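Local atomic coordinates of glutamate racemase (Bacillus anthracis, PDB entry 2DWU), a protein that belongs to the Asp/Glu/hydantoin racemase family of two-domain alpha/beta proteins and holds D-glutamic acid in a pocket of its chain. Residues K132-H135 / Y140-V143; C36-N41 / V62-Q67. All blocks are in the same frame, centred on the assembly; numbering follows the deposited sequence. Where two conformers were deposited one is given.

Contact 1: K132-H135 / Y140-V143; sequences KALH and YLKV
His135 NE2 gives its hydrogen to the carbonyl O of Leu141 in a bond of 2.9 Å with an N-H...O angle of 161°. The acceptor lies close to the plane of the imidazole, at the ring's edge, whereas the donor stands above the carbonyl plane, 37° out of it, and is not on a lone pair. With CG beside the backbone N (chi1 -77°), the His135 ring is carried from the helix across to Leu141, just before strand 142-147. The rest of the contact is apolar. Leu134 CD1 reaches both methyls of Val143, with CG2 at 3.6 Å and CG1 at 3.7 Å. The side chain of Leu141 crosses that of Leu134 at about a right angle, its CD1 lying 3.7 Å from Leu134 O and 4.1 Å from Leu134 CB. Ile108 of helix 100-110 packs against both leucines, and Ile116 of the neighbouring strand touches Leu134. The carbonyl of His135 accepts a hydrogen bond from Lys32 of the second subunit. Since NE2 serves as donor, the imidazole must carry a proton there; this one directional bond ties the last turn of helix 129-137 to the residue that leads into strand 142-147.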
ATOM      1  N   LYS B 132       8.287   4.874  16.590  1.00  9.74           N
ATOM      2  CA  LYS B 132       8.143   3.495  17.033  1.00 10.77           C
ATOM      3  C   LYS B 132       7.624   2.591  15.920  1.00 10.90           C
ATOM      4  O   LYS B 132       8.115   1.482  15.751  1.00 11.68           O
ATOM      5  CB  LYS B 132       7.237   3.410  18.252  1.00 12.19           C
ATOM      6  CG  LYS B 132       7.886   4.078  19.463  1.00 15.33           C
ATOM      7  CD  LYS B 132       7.164   3.775  20.730  1.00 21.54           C
ATOM      8  CE  LYS B 132       5.805   4.401  20.785  1.00 24.37           C
ATOM      9  NZ  LYS B 132       5.094   3.943  22.036  1.00 26.40           N
ATOM     10  N   ALA B 133       6.650   3.066  15.143  1.00  8.70           N
ATOM     11  CA  ALA B 133       6.132   2.244  14.055  1.00  8.08           C
ATOM     12  C   ALA B 133       7.177   2.015  12.978  1.00  7.09           C
ATOM     13  O   ALA B 133       7.296   0.905  12.432  1.00  9.04           O
ATOM     14  CB  ALA B 133       4.887   2.904  13.438  1.00  7.06           C
ATOM     15  N   LEU B 134       7.901   3.074  12.640  1.00  7.63           N
ATOM     16  CA  LEU B 134       8.923   2.966  11.628  1.00  7.17           C
ATOM     17  C   LEU B 134      10.018   1.997  12.055  1.00  8.24           C
ATOM     18  O   LEU B 134      10.425   1.141  11.262  1.00  8.72           O
ATOM     19  CB  LEU B 134       9.518   4.340  11.320  1.00  5.30           C
ATOM     20  CG  LEU B 134       8.589   5.213  10.442  1.00  6.83           C
ATOM     21  CD1 LEU B 134       8.996   6.696  10.511  1.00  7.85           C
ATOM     22  CD2 LEU B 134       8.669   4.675   9.011  1.00  8.94           C
ATOM     23  N   HIS B 135      10.466   2.114  13.300  1.00  9.40           N
ATOM     24  CA  HIS B 135      11.542   1.239  13.773  1.00  8.28           C
ATOM     25  C   HIS B 135      11.142  -0.197  13.949  1.00 11.11           C
ATOM     26  O   HIS B 135      11.991  -1.084  13.870  1.00 10.26           O
ATOM     27  CB  HIS B 135      12.149   1.810  15.057  1.00 10.52           C
ATOM     28  CG  HIS B 135      13.059   2.961  14.796  1.00 11.37           C
ATOM     29  ND1 HIS B 135      13.386   3.886  15.761  1.00 13.93           N
ATOM     30  CD2 HIS B 135      13.691   3.355  13.666  1.00 12.84           C
ATOM     31  CE1 HIS B 135      14.179   4.806  15.235  1.00 13.28           C
ATOM     32  NE2 HIS B 135      14.380   4.507  13.967  1.00 12.17           N
ATOM     33  N   TYR B 140      16.996   0.570  11.292  1.00 13.44           N
ATOM     34  CA  TYR B 140      18.000   1.480  10.729  1.00 15.16           C
ATOM     35  C   TYR B 140      17.483   2.630   9.877  1.00 16.32           C
ATOM     36  O   TYR B 140      17.970   2.897   8.760  1.00 19.24           O
ATOM     37  CB  TYR B 140      19.027   0.662   9.943  1.00 16.96           C
ATOM     38  CG  TYR B 140      19.531  -0.530  10.729  1.00 19.25           C
ATOM     39  CD1 TYR B 140      19.170  -1.828  10.361  1.00 22.43           C
ATOM     40  CD2 TYR B 140      20.345  -0.359  11.853  1.00 21.88           C
ATOM     41  CE1 TYR B 140      19.610  -2.938  11.097  1.00 24.02           C
ATOM     42  CE2 TYR B 140      20.791  -1.458  12.594  1.00 24.87           C
ATOM     43  CZ  TYR B 140      20.417  -2.743  12.206  1.00 25.72           C
ATOM     44  OH  TYR B 140      20.854  -3.839  12.916  1.00 28.93           O
ATOM     45  N   LEU B 141      16.457   3.290  10.390  1.00 15.14           N
ATOM     46  CA  LEU B 141      15.901   4.457   9.716  1.00 13.76           C
ATOM     47  C   LEU B 141      16.139   5.628  10.648  1.00 11.88           C
ATOM     48  O   LEU B 141      16.181   5.457  11.866  1.00 14.91           O
ATOM     49  CB  LEU B 141      14.391   4.292   9.526  1.00 12.96           C
ATOM     50  CG  LEU B 141      13.912   3.224   8.546  1.00 11.15           C
ATOM     51  CD1 LEU B 141      12.399   3.021   8.742  1.00 12.79           C
ATOM     52  CD2 LEU B 141      14.233   3.645   7.097  1.00 11.51           C
ATOM     53  N   LYS B 142      16.330   6.807  10.077  1.00 10.74           N
ATOM     54  CA  LYS B 142      16.509   8.011  10.867  1.00 12.44           C
ATOM     55  C   LYS B 142      15.168   8.737  10.715  1.00 11.03           C
ATOM     56  O   LYS B 142      14.725   9.006   9.586  1.00 13.36           O
ATOM     57  CB  LYS B 142      17.626   8.879  10.294  1.00 13.92           C
ATOM     58  CG  LYS B 142      17.898  10.117  11.137  1.00 16.65           C
ATOM     59  CD  LYS B 142      18.213   9.752  12.583  1.00 20.88           C
ATOM     60  CE  LYS B 142      18.656  10.995  13.374  1.00 24.62           C
ATOM     61  NZ  LYS B 142      18.806  10.750  14.834  1.00 26.08           N
ATOM     62  N   VAL B 143      14.533   9.046  11.837  1.00  9.87           N
ATOM     63  CA  VAL B 143      13.225   9.692  11.827  1.00 10.48           C
ATOM     64  C   VAL B 143      13.295  11.033  12.530  1.00 10.02           C
ATOM     65  O   VAL B 143      13.777  11.129  13.667  1.00 10.87           O
ATOM     66  CB  VAL B 143      12.158   8.803  12.544  1.00  9.05           C
ATOM     67  CG1 VAL B 143      10.724   9.403  12.381  1.00  9.97           C
ATOM     68  CG2 VAL B 143      12.185   7.369  11.965  1.00 10.31           C
TER

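Contact 2: C36-N41 / V62-Q67; sequences CYIGDN and VEFLKQ
Ile38 faces the helix between Phe64 and Leu65, and the two residues receive different parts of its side chain. Its CG2 methyl goes to Leu65, 3.7 Å from CD1 and equally near CG, while CB comes 4.1 Å from Phe64 CD2. The methyl's place follows from the first torsion: with CG1 anti to the backbone N (chi1 169°), CG2 sits between the N and the carbonyl carbon. The Ile38 and Leu65 side chains run obliquely past each other, and Ile38 approaches the Phe64 ring on a slant.

Both methyls of Leu65, CD1 and CD2, touch Ile38 CG2, and CD2 also reaches Cys36, 3.8 Å from its carbonyl O and 3.9 Å from its SG. Cys36 and Ile38 were each modelled in two conformers, so the contacts of SG and of the isoleucine side chain describe one of them. No hydrogen bond joins the segments; all four touching side chains are buried, and the contact rests on apolar packing.

The neighbours complete the layer. Phe64 meets Phe240 of strand 238-241 edge-to-face, Leu65 also lies on Leu70 and Leu73 of strand 70-75, and Leu13 of strand 9-14 touches Ile38. Tyr37 points away from the helix, and its ring meets Phe239. Just beyond the strand, Asp40 is the centre of an inverse gamma turn and is held by Arg43, Tyr46 and Thr242; Tyr46 lines the D-glutamic acid pocket and Thr242 belongs to the potassium site. Helix 51-65 packs on one face of the parallel sheet and links strand 35-39 to strand 70-75, with strand 9-14 between them: a beta-alpha-beta crossover of a layered alpha/beta fold.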
ATOM      1  N   CYS B  36     -19.754   5.387   7.537  0.50  9.60           N
ATOM      2  CA  CYS B  36     -20.536   5.925   8.659  0.50 10.20           C
ATOM      3  C   CYS B  36     -19.458   6.680   9.436  0.50  9.44           C
ATOM      4  O   CYS B  36     -18.623   6.069  10.100  0.50  9.18           O
ATOM      5  CB  CYS B  36     -21.110   4.821   9.536  0.50 10.38           C
ATOM      6  SG  CYS B  36     -22.135   5.485  10.855  0.50 11.71           S
ATOM      7  N   TYR B  37     -19.496   8.000   9.332  1.00  9.29           N
ATOM      8  CA  TYR B  37     -18.493   8.880   9.929  1.00  9.73           C
ATOM      9  C   TYR B  37     -18.954   9.713  11.093  1.00  9.62           C
ATOM     10  O   TYR B  37     -20.054  10.237  11.058  1.00  9.10           O
ATOM     11  CB  TYR B  37     -18.056   9.842   8.818  1.00  8.17           C
ATOM     12  CG  TYR B  37     -16.971  10.844   9.154  1.00  7.62           C
ATOM     13  CD1 TYR B  37     -15.668  10.672   8.664  1.00  7.98           C
ATOM     14  CD2 TYR B  37     -17.254  11.985   9.893  1.00  8.77           C
ATOM     15  CE1 TYR B  37     -14.666  11.638   8.900  1.00  7.34           C
ATOM     16  CE2 TYR B  37     -16.246  12.967  10.147  1.00  8.14           C
ATOM     17  CZ  TYR B  37     -14.960  12.771   9.632  1.00  8.57           C
ATOM     18  OH  TYR B  37     -13.975  13.733   9.822  1.00  9.57           O
ATOM     19  N   ILE B  38     -18.111   9.837  12.118  0.50  7.92           N
ATOM     20  CA  ILE B  38     -18.438  10.687  13.260  0.50  8.54           C
ATOM     21  C   ILE B  38     -17.251  11.622  13.518  0.50  9.36           C
ATOM     22  O   ILE B  38     -16.100  11.159  13.616  0.50  8.73           O
ATOM     23  CB  ILE B  38     -18.742   9.858  14.567  0.50  8.38           C
ATOM     24  CG1 ILE B  38     -18.814  10.809  15.776  0.50  9.91           C
ATOM     25  CG2 ILE B  38     -17.685   8.784  14.811  0.50  9.74           C
ATOM     26  CD1 ILE B  38     -19.930  11.848  15.684  0.50  9.30           C
ATOM     27  N   GLY B  39     -17.534  12.925  13.576  1.00  8.50           N
ATOM     28  CA  GLY B  39     -16.496  13.918  13.859  1.00  8.91           C
ATOM     29  C   GLY B  39     -16.896  14.628  15.135  1.00 10.04           C
ATOM     30  O   GLY B  39     -18.033  15.127  15.243  1.00  9.84           O
ATOM     31  N   ASP B  40     -15.989  14.677  16.114  1.00  8.15           N
ATOM     32  CA  ASP B  40     -16.301  15.301  17.413  1.00  9.29           C
ATOM     33  C   ASP B  40     -15.977  16.792  17.417  1.00  9.68           C
ATOM     34  O   ASP B  40     -15.247  17.283  18.292  1.00  9.51           O
ATOM     35  CB  ASP B  40     -15.507  14.577  18.503  1.00  9.89           C
ATOM     36  CG  ASP B  40     -15.967  14.912  19.933  1.00  9.75           C
ATOM     37  OD1 ASP B  40     -17.057  15.491  20.097  1.00 12.71           O
ATOM     38  OD2 ASP B  40     -15.219  14.560  20.887  1.00 10.59           O
ATOM     39  N   ASN B  41     -16.558  17.531  16.476  1.00  9.76           N
ATOM     40  CA  ASN B  41     -16.248  18.945  16.371  1.00 10.70           C
ATOM     41  C   ASN B  41     -16.420  19.763  17.647  1.00 11.65           C
ATOM     42  O   ASN B  41     -15.685  20.734  17.870  1.00 12.81           O
ATOM     43  CB  ASN B  41     -17.068  19.580  15.252  1.00 11.42           C
ATOM     44  CG  ASN B  41     -16.732  18.997  13.909  1.00 11.51           C
ATOM     45  OD1 ASN B  41     -17.188  17.904  13.562  1.00 10.93           O
ATOM     46  ND2 ASN B  41     -15.911  19.707  13.149  1.00 12.26           N
ATOM     47  N   VAL B  62     -16.741   5.510  19.654  1.00 12.46           N
ATOM     48  CA  VAL B  62     -16.874   4.096  19.288  1.00 13.05           C
ATOM     49  C   VAL B  62     -18.238   3.574  19.758  1.00 15.79           C
ATOM     50  O   VAL B  62     -18.880   2.796  19.055  1.00 15.97           O
ATOM     51  CB  VAL B  62     -15.745   3.233  19.900  1.00 13.34           C
ATOM     52  CG1 VAL B  62     -16.045   1.732  19.706  1.00 15.39           C
ATOM     53  CG2 VAL B  62     -14.420   3.584  19.227  1.00 13.75           C
ATOM     54  N   GLU B  63     -18.684   4.018  20.932  1.00 16.18           N
ATOM     55  CA  GLU B  63     -19.982   3.589  21.449  1.00 17.14           C
ATOM     56  C   GLU B  63     -21.083   4.033  20.508  1.00 16.17           C
ATOM     57  O   GLU B  63     -22.063   3.309  20.305  1.00 16.36           O
ATOM     58  CB  GLU B  63     -20.238   4.158  22.853  1.00 19.42           C
ATOM     59  CG  GLU B  63     -19.509   3.390  23.940  1.00 25.44           C
ATOM     60  CD  GLU B  63     -19.781   1.890  23.870  1.00 29.29           C
ATOM     61  OE1 GLU B  63     -20.959   1.493  24.023  1.00 32.60           O
ATOM     62  OE2 GLU B  63     -18.823   1.112  23.652  1.00 31.35           O
ATOM     63  N   PHE B  64     -20.930   5.225  19.931  1.00 12.92           N
ATOM     64  CA  PHE B  64     -21.900   5.723  18.981  1.00 14.30           C
ATOM     65  C   PHE B  64     -21.889   4.858  17.723  1.00 13.51           C
ATOM     66  O   PHE B  64     -22.945   4.458  17.214  1.00 13.89           O
ATOM     67  CB  PHE B  64     -21.585   7.171  18.586  1.00 13.20           C
ATOM     68  CG  PHE B  64     -22.394   7.659  17.413  1.00 15.62           C
ATOM     69  CD1 PHE B  64     -23.737   7.978  17.558  1.00 15.68           C
ATOM     70  CD2 PHE B  64     -21.822   7.735  16.144  1.00 14.84           C
ATOM     71  CE1 PHE B  64     -24.506   8.366  16.454  1.00 17.20           C
ATOM     72  CE2 PHE B  64     -22.577   8.120  15.039  1.00 16.23           C
ATOM     73  CZ  PHE B  64     -23.927   8.436  15.194  1.00 17.06           C
ATOM     74  N   LEU B  65     -20.698   4.578  17.199  1.00 14.38           N
ATOM     75  CA  LEU B  65     -20.590   3.793  15.973  1.00 15.33           C
ATOM     76  C   LEU B  65     -21.072   2.353  16.123  1.00 16.39           C
ATOM     77  O   LEU B  65     -21.505   1.736  15.147  1.00 15.71           O
ATOM     78  CB  LEU B  65     -19.136   3.817  15.462  1.00 14.18           C
ATOM     79  CG  LEU B  65     -18.675   5.185  14.947  1.00 13.63           C
ATOM     80  CD1 LEU B  65     -17.169   5.126  14.587  1.00 12.06           C
ATOM     81  CD2 LEU B  65     -19.497   5.606  13.719  1.00 13.64           C
ATOM     82  N   LYS B  66     -21.021   1.829  17.343  1.00 16.85           N
ATOM     83  CA  LYS B  66     -21.439   0.451  17.592  1.00 20.13           C
ATOM     84  C   LYS B  66     -22.929   0.242  17.372  1.00 20.48           C
ATOM     85  O   LYS B  66     -23.403  -0.898  17.345  1.00 20.74           O
ATOM     86  CB  LYS B  66     -21.051   0.030  19.008  1.00 21.47           C
ATOM     87  CG  LYS B  66     -19.646  -0.488  19.116  1.00 26.01           C
ATOM     88  CD  LYS B  66     -19.258  -0.695  20.573  1.00 29.39           C
ATOM     89  CE  LYS B  66     -18.034  -1.577  20.671  1.00 33.14           C
ATOM     90  NZ  LYS B  66     -18.332  -2.959  20.178  1.00 36.71           N
ATOM     91  N   GLN B  67     -23.666   1.335  17.210  1.00 19.54           N
ATOM     92  CA  GLN B  67     -25.098   1.246  16.967  1.00 20.69           C
ATOM     93  C   GLN B  67     -25.338   0.806  15.521  1.00 19.87           C
ATOM     94  O   GLN B  67     -26.451   0.416  15.148  1.00 20.77           O
ATOM     95  CB  GLN B  67     -25.752   2.601  17.244  1.00 22.57           C
ATOM     96  CG  GLN B  67     -25.500   3.081  18.678  1.00 25.45           C
ATOM     97  CD  GLN B  67     -26.109   4.450  18.958  1.00 28.86           C
ATOM     98  OE1 GLN B  67     -25.689   5.461  18.387  1.00 28.89           O
ATOM     99  NE2 GLN B  67     -27.115   4.486  19.834  1.00 29.72           N
TER

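In the fold
The two contacts lie on opposite sides of the chain's centre, with their own centres 32 Å apart and their nearest atoms about 20 Å apart. Contact 2 comes first along the sequence and closes before contact 1 opens. It packs helix 51-65 on strand 35-39 within the six-stranded parallel sheet; contact 1 joins helix 129-137 to strand 142-147, outermost within this chain in the separate four-stranded parallel sheet. Neither sheet nor helix is shared, yet both contacts belong to the region of the racemase family. Each joins a helix to a strand of a different parallel sheet, in keeping with a two-domain alpha/beta protein, and contact 1 also lies near the second subunit.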